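Local coordinates for protein SAM-dependent methyltransferase (Thiobacillus denitrificans, PDB 5EPE) that binds S-adenosyl-L-homocysteine and probably acts as a methyltransferase that uses S-adenosyl-L-methionine as methyl donor, at residues T53-D57 and H58-G62; G64-S68 and Q69-E73; K145-T149 and E150-K154. All coordinates share one frame; numbering follows the deposited sequence.

Overall arrangement
All three contacts are local, each made where a helix ends or begins. Contacts 1 and 2 share strand 61-66 and lie in series along the methyltransferase domain, with centres about 19 Å apart. Contact 1 is partly buried and closes helix 49-58 with backbone bonds, an aromatic pair and apolar packing. Contact 2 is the most buried and polar: its carboxylate and serine cap work beside the bound S-adenosyl-L-homocysteine. Contact 3 starts helix 150-155 with a weaker threonine cap and a proline-valine touch. It lies across the chain's centre from the other two, away from the ligand, where two neighbouring subunits come close.

Contact 1. Residues T53-D57 and H58-G62; sequences TWARD and HGIVG
H58 meets W54 one helical turn back in the chain. H58 N donates to W54 O at 2.8 Å. The H58 imidazole turns an edge to the face of the W54 indole, in an offset edge-to-face pair. The planes stand at 82°, and the centroids of the H58 ring and the W54 five-membered ring are 5.9 Å apart. With chi1 at -61°, H58 CG lies opposite its own carbonyl carbon, and one ring face rests on the D57 carbonyl carbon. Replacing H58 by an alanine is likely to leave the indole without its edge-on partner and uncover the D57 carbonyl carbon. The indole is held independently, since W54 NE1 donates to L25 O. G59 follows with positive phi and ends the helix. G59 N donates to A55 O at 3.0 Å, a more bent bond of 133°. I60 then folds back on the last turn. Its CG1 packs 3.7 Å from W54 CB, while CD1 lies against A55 N and CA. V88 and V40 of the adjoining strands also touch I60. On the outer side, R56 grips D57 side-on, with NE to OD1 at 2.9 Å and NH2 to OD2 at 3.0 Å. The glycine-ended helix leads through I60 into strand 61-66, completing the beta-alpha-beta unit of strand 39-43, helix 49-58 and strand 61-66 in this Rossmann-like methyltransferase fold.

Contact 2. Residues G64-S68 and Q69-E73; sequences GIDLS and QLFTE. With SAH (S-adenosyl-L-homocysteine), chain B.
The F71 ring lies against S68, whose OG sits over one face, displaced toward the rim, 3.3 Å from F71 CG. At the ring edge, close to its plane, is the ribose hydroxyl O3' of S-adenosyl-L-homocysteine, 3.4 Å from F71 CD2. H17, another ligand-binding residue, stacks with this ring. The other flat group is the D66 carboxylate, which spans the ribose diol. D66 OD1 takes a bond from O3' of the ligand at 2.7 Å, and D66 OD2 takes one from O2' at 2.6 Å. Two further backbone donors steady it. S68 N meets D66 OD2 on its anti side, forming an Asx turn, and G46 N binds D66 OD1. Both oxygens are thus gripped twice, which should fix the rotation of the carboxylate. L67 lays CB and CD2 over one face of the adenine, with CB 3.5 Å from C4 of the ligand.

S68 begins the helix as its N-cap. Chi1 of 172° swings OG away from its own backbone N and under the first turn, where it accepts from F71 N at 3.0 Å in an almost straight bond of 173°. S68 OG also bonds to N8 OD1 of helix 5-11. The S68 carbonyl has two donors from one residue: T72 N at 3.1 Å and T72 OG1 at 2.9 Å arrive from opposite faces of its plane. A water donates to T72 OG1 and, weakly, to G64 O. An acidic residue at the end of the second strand, clasping both ribose hydroxyls, is a hallmark of the cofactor pocket in Rossmann-fold methyltransferases.

Contact 3. Residues K145-T149 and E150-K154; sequences KLPTT and EAVAK
The extended backbone of T149 turns at E150 into helical geometry, and V152 N points back at T149 from the first turn. That N-H is shared between two oxygens of T149. It donates weakly to the carbonyl T149 O at 3.1 Å, bent to 127°, and weakly to the side-chain oxygen T149 OG1 at 3.4 Å, straighter at 157°. The hydroxyl reaches it because chi1 of 62° places OG1 between the backbone N and the carbonyl carbon, facing the helix start. This is an N-cap, made by threonine at the head of helix 150-155, which follows the loop after strand 134-143. The T149 and V152 side chains cross at about a right angle, and T149 OG1 lies 3.6 Å from V152 CG2. A151 CB comes to 3.8 Å from the same hydroxyl oxygen. The other branch of the valine turns to the proline: P147 CB lies 3.6 Å from V152 CB and 3.6 Å from V152 CG1. N233 and Y237 of helix 216-237 also touch V152, and I161 packs on P147. E150 bends at chi2, and its OE1 accepts from I161 N. T149 packs on T149 of a second subunit and on T149 of a third, while E150 touches T232 of the second.

Contact 1. Residues T53-D57 and H58-G62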
# COMPACT_ATOMS: atom_id res chain seq x y z
N THR A 53 25.50 -40.47 -13.69
CA THR A 53 25.06 -39.89 -14.96
C THR A 53 26.15 -39.11 -15.67
O THR A 53 26.26 -39.18 -16.89
CB THR A 53 23.80 -39.03 -14.82
OG1 THR A 53 24.00 -37.99 -13.85
CG2 THR A 53 22.60 -39.89 -14.42
N TRP A 54 26.98 -38.37 -14.89
CA TRP A 54 28.14 -37.68 -15.47
C TRP A 54 29.23 -38.65 -15.94
O TRP A 54 29.89 -38.40 -16.93
CB TRP A 54 28.71 -36.65 -14.48
CG TRP A 54 27.73 -35.49 -14.20
CD1 TRP A 54 26.47 -35.30 -14.72
CD2 TRP A 54 27.94 -34.43 -13.29
NE1 TRP A 54 25.88 -34.15 -14.18
CE2 TRP A 54 26.77 -33.61 -13.29
CE3 TRP A 54 29.00 -34.08 -12.45
CZ2 TRP A 54 26.67 -32.46 -12.50
CZ3 TRP A 54 28.89 -32.93 -11.68
CH2 TRP A 54 27.74 -32.13 -11.73
N ALA A 55 29.38 -39.77 -15.26
CA ALA A 55 30.30 -40.80 -15.76
C ALA A 55 29.85 -41.29 -17.18
O ALA A 55 30.66 -41.35 -18.11
CB ALA A 55 30.36 -41.95 -14.76
N ARG A 56 28.56 -41.59 -17.29
CA ARG A 56 27.93 -42.08 -18.51
C ARG A 56 28.01 -41.02 -19.60
O ARG A 56 28.31 -41.32 -20.73
CB ARG A 56 26.45 -42.35 -18.24
CG ARG A 56 25.67 -42.93 -19.43
CD ARG A 56 24.18 -43.00 -19.13
NE ARG A 56 23.65 -41.63 -18.96
CZ ARG A 56 22.52 -41.31 -18.34
NH1 ARG A 56 21.75 -42.26 -17.82
NH2 ARG A 56 22.16 -40.03 -18.21
N ASP A 57 27.69 -39.79 -19.25
CA ASP A 57 27.52 -38.77 -20.28
C ASP A 57 28.80 -37.99 -20.62
O ASP A 57 28.93 -37.49 -21.73
CB ASP A 57 26.39 -37.81 -19.87
CG ASP A 57 25.03 -38.48 -19.88
OD1 ASP A 57 24.89 -39.52 -20.57
OD2 ASP A 57 24.09 -38.00 -19.22
N HIS A 58 29.72 -37.86 -19.67
CA HIS A 58 30.92 -37.04 -19.85
C HIS A 58 32.22 -37.79 -19.68
O HIS A 58 33.27 -37.22 -19.94
CB HIS A 58 30.91 -35.84 -18.92
CG HIS A 58 29.75 -34.94 -19.17
ND1 HIS A 58 29.71 -34.09 -20.25
CD2 HIS A 58 28.56 -34.82 -18.55
CE1 HIS A 58 28.55 -33.47 -20.28
NE2 HIS A 58 27.83 -33.90 -19.25
N GLY A 59 32.17 -39.05 -19.25
CA GLY A 59 33.37 -39.85 -19.08
C GLY A 59 34.19 -39.46 -17.85
O GLY A 59 35.36 -39.80 -17.75
N ILE A 60 33.58 -38.79 -16.87
CA ILE A 60 34.30 -38.48 -15.61
C ILE A 60 34.54 -39.71 -14.76
O ILE A 60 33.92 -40.77 -14.99
CB ILE A 60 33.63 -37.37 -14.77
CG1 ILE A 60 32.25 -37.79 -14.22
CG2 ILE A 60 33.51 -36.11 -15.62
CD1 ILE A 60 32.29 -38.58 -12.92
N VAL A 61 35.45 -39.56 -13.81
CA VAL A 61 35.67 -40.57 -12.77
C VAL A 61 35.52 -39.90 -11.43
O VAL A 61 35.65 -38.68 -11.31
CB VAL A 61 37.04 -41.27 -12.85
CG1 VAL A 61 37.24 -41.91 -14.24
CG2 VAL A 61 38.21 -40.33 -12.53
N GLY A 62 35.20 -40.68 -10.40
CA GLY A 62 35.06 -40.07 -9.09
C GLY A 62 34.66 -40.93 -7.93
O GLY A 62 34.50 -42.15 -8.09

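Contact 2. Residues G64-S68 and Q69-E73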
# COMPACT_ATOMS: atom_id res chain seq x y z
N GLY A 64 32.09 -40.93 -4.31
CA GLY A 64 30.95 -40.39 -3.55
C GLY A 64 30.90 -41.00 -2.16
O GLY A 64 30.94 -42.24 -2.01
N ILE A 65 30.86 -40.15 -1.14
CA ILE A 65 30.77 -40.60 0.24
C ILE A 65 29.40 -40.25 0.78
O ILE A 65 28.98 -39.06 0.69
CB ILE A 65 31.78 -39.91 1.19
CG1 ILE A 65 33.19 -39.77 0.61
CG2 ILE A 65 31.83 -40.59 2.53
CD1 ILE A 65 33.78 -41.01 0.05
N ASP A 66 28.72 -41.23 1.37
CA ASP A 66 27.42 -40.97 1.94
C ASP A 66 27.22 -41.78 3.21
O ASP A 66 27.63 -42.96 3.31
CB ASP A 66 26.28 -41.24 0.96
CG ASP A 66 24.97 -40.52 1.38
OD1 ASP A 66 24.80 -39.33 0.99
OD2 ASP A 66 24.11 -41.12 2.13
N LEU A 67 26.56 -41.13 4.18
CA LEU A 67 26.28 -41.75 5.47
C LEU A 67 25.15 -42.80 5.44
O LEU A 67 25.06 -43.66 6.34
CB LEU A 67 25.91 -40.65 6.48
CG LEU A 67 25.80 -40.98 7.95
CD1 LEU A 67 27.09 -41.64 8.40
CD2 LEU A 67 25.49 -39.74 8.78
N SER A 68 24.27 -42.72 4.45
CA SER A 68 23.15 -43.67 4.37
C SER A 68 23.60 -45.01 3.75
O SER A 68 24.18 -45.06 2.65
CB SER A 68 22.02 -43.11 3.49
OG SER A 68 21.04 -44.12 3.27
N GLN A 69 23.29 -46.10 4.44
CA GLN A 69 23.62 -47.41 3.93
C GLN A 69 22.76 -47.74 2.73
O GLN A 69 23.25 -48.19 1.69
CB GLN A 69 23.42 -48.47 5.02
CG GLN A 69 24.12 -49.76 4.66
CD GLN A 69 24.04 -50.83 5.76
OE1 GLN A 69 24.36 -50.57 6.93
NE2 GLN A 69 23.63 -52.03 5.39
N LEU A 70 21.47 -47.47 2.87
CA LEU A 70 20.51 -47.65 1.77
C LEU A 70 20.95 -46.90 0.50
O LEU A 70 21.08 -47.51 -0.57
CB LEU A 70 19.09 -47.22 2.19
CG LEU A 70 18.02 -47.34 1.07
CD1 LEU A 70 17.92 -48.79 0.57
CD2 LEU A 70 16.67 -46.83 1.53
N PHE A 71 21.20 -45.60 0.64
CA PHE A 71 21.50 -44.78 -0.54
C PHE A 71 22.85 -45.19 -1.16
O PHE A 71 23.01 -45.18 -2.38
CB PHE A 71 21.49 -43.27 -0.25
CG PHE A 71 20.21 -42.71 0.36
CD1 PHE A 71 18.97 -43.37 0.25
CD2 PHE A 71 20.25 -41.47 1.03
CE1 PHE A 71 17.82 -42.84 0.84
CE2 PHE A 71 19.09 -40.93 1.60
CZ PHE A 71 17.88 -41.63 1.51
N THR A 72 23.82 -45.57 -0.34
CA THR A 72 25.07 -46.15 -0.84
C THR A 72 24.82 -47.42 -1.70
O THR A 72 25.38 -47.56 -2.79
CB THR A 72 26.09 -46.43 0.29
OG1 THR A 72 26.50 -45.19 0.90
CG2 THR A 72 27.33 -47.11 -0.29
N GLU A 73 23.98 -48.30 -1.20
CA GLU A 73 23.64 -49.52 -1.95
C GLU A 73 22.96 -49.20 -3.27
O GLU A 73 23.27 -49.81 -4.30
CB GLU A 73 22.75 -50.43 -1.11
CG GLU A 73 23.49 -51.03 0.07
CD GLU A 73 22.55 -51.70 1.09
OE1 GLU A 73 21.30 -51.56 0.99
OE2 GLU A 73 23.08 -52.38 2.01
N SAH B . 23.86 -34.94 -3.05
CA SAH B . 22.77 -35.99 -3.00
CB SAH B . 22.22 -36.11 -1.59
CG SAH B . 21.60 -34.86 -0.94
SD SAH B . 20.65 -35.21 0.51
C SAH B . 21.65 -35.71 -3.97
O SAH B . 21.48 -34.56 -4.41
OXT SAH B . 20.88 -36.62 -4.35
C5' SAH B . 21.82 -35.13 1.90
C4' SAH B . 22.70 -36.39 1.94
O4' SAH B . 23.72 -36.24 2.93
C3' SAH B . 21.94 -37.68 2.27
O3' SAH B . 22.18 -38.63 1.22
C2' SAH B . 22.53 -38.17 3.60
O2' SAH B . 22.67 -39.58 3.66
C1' SAH B . 23.89 -37.54 3.55
N9 SAH B . 24.63 -37.29 4.80
C8 SAH B . 24.14 -36.72 5.94
N7 SAH B . 25.09 -36.57 6.84
C5 SAH B . 26.25 -37.07 6.22
C6 SAH B . 27.59 -37.20 6.65
N6 SAH B . 27.97 -36.80 7.89
N1 SAH B . 28.52 -37.72 5.80
C2 SAH B . 28.11 -38.12 4.57
N3 SAH B . 26.86 -38.05 4.08
C4 SAH B . 25.96 -37.50 4.96
O HOH W 1 28.02 -43.80 -0.91

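Contact 3. Residues K145-T149 and E150-K154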
# COMPACT_ATOMS: atom_id res chain seq x y z
N LYS A 145 11.66 -15.70 -2.72
CA LYS A 145 11.22 -14.39 -2.26
C LYS A 145 11.15 -14.38 -0.79
O LYS A 145 11.10 -15.40 -0.15
CB LYS A 145 9.89 -13.96 -2.88
CG LYS A 145 8.75 -14.80 -2.54
CD LYS A 145 7.65 -14.58 -3.60
CE LYS A 145 6.35 -15.17 -3.10
NZ LYS A 145 5.40 -15.35 -4.24
N LEU A 146 11.11 -13.21 -0.24
CA LEU A 146 11.29 -13.02 1.15
C LEU A 146 10.01 -13.42 1.87
O LEU A 146 8.97 -12.95 1.51
CB LEU A 146 11.68 -11.56 1.41
CG LEU A 146 12.46 -11.32 2.67
CD1 LEU A 146 13.83 -12.02 2.63
CD2 LEU A 146 12.64 -9.83 2.83
N PRO A 147 10.09 -14.33 2.85
CA PRO A 147 8.85 -14.65 3.54
C PRO A 147 8.39 -13.44 4.31
O PRO A 147 9.20 -12.59 4.70
CB PRO A 147 9.21 -15.80 4.49
CG PRO A 147 10.60 -16.18 4.16
CD PRO A 147 11.23 -15.12 3.30
N THR A 148 7.08 -13.37 4.45
CA THR A 148 6.39 -12.27 5.08
C THR A 148 6.41 -12.45 6.59
O THR A 148 6.29 -11.47 7.33
CB THR A 148 4.96 -12.23 4.48
OG1 THR A 148 4.47 -13.59 4.33
CG2 THR A 148 5.03 -11.57 3.06
N THR A 149 6.60 -13.69 7.05
CA THR A 149 6.71 -14.02 8.48
C THR A 149 7.76 -15.10 8.75
O THR A 149 7.99 -15.97 7.89
CB THR A 149 5.37 -14.59 9.06
OG1 THR A 149 5.04 -15.82 8.40
CG2 THR A 149 4.22 -13.62 8.91
N GLU A 150 8.33 -15.06 9.97
CA GLU A 150 9.25 -16.10 10.50
C GLU A 150 8.62 -17.53 10.43
O GLU A 150 9.34 -18.51 10.19
CB GLU A 150 9.74 -15.80 11.95
CG GLU A 150 10.50 -14.45 12.19
CD GLU A 150 11.99 -14.41 11.73
OE1 GLU A 150 12.77 -15.31 12.10
OE2 GLU A 150 12.43 -13.45 11.03
N ALA A 151 7.29 -17.62 10.59
CA ALA A 151 6.58 -18.91 10.50
C ALA A 151 6.74 -19.58 9.14
O ALA A 151 6.89 -20.79 9.06
CB ALA A 151 5.09 -18.74 10.83
N VAL A 152 6.71 -18.81 8.07
CA VAL A 152 7.00 -19.40 6.72
C VAL A 152 8.46 -20.02 6.70
O VAL A 152 8.70 -21.14 6.16
CB VAL A 152 6.85 -18.36 5.56
CG1 VAL A 152 7.38 -18.94 4.23
CG2 VAL A 152 5.41 -17.82 5.45
N ALA A 153 9.39 -19.29 7.33
CA ALA A 153 10.79 -19.76 7.48
C ALA A 153 10.88 -21.10 8.23
O ALA A 153 11.51 -22.06 7.73
CB ALA A 153 11.67 -18.70 8.13
N LYS A 154 10.19 -21.19 9.36
CA LYS A 154 10.13 -22.44 10.13
C LYS A 154 9.38 -23.59 9.39
O LYS A 154 9.67 -24.77 9.60
CB LYS A 154 9.51 -22.19 11.48
CG LYS A 154 10.30 -21.21 12.36
CD LYS A 154 9.61 -21.11 13.71
CE LYS A 154 10.12 -19.94 14.54
NZ LYS A 154 11.58 -20.07 14.76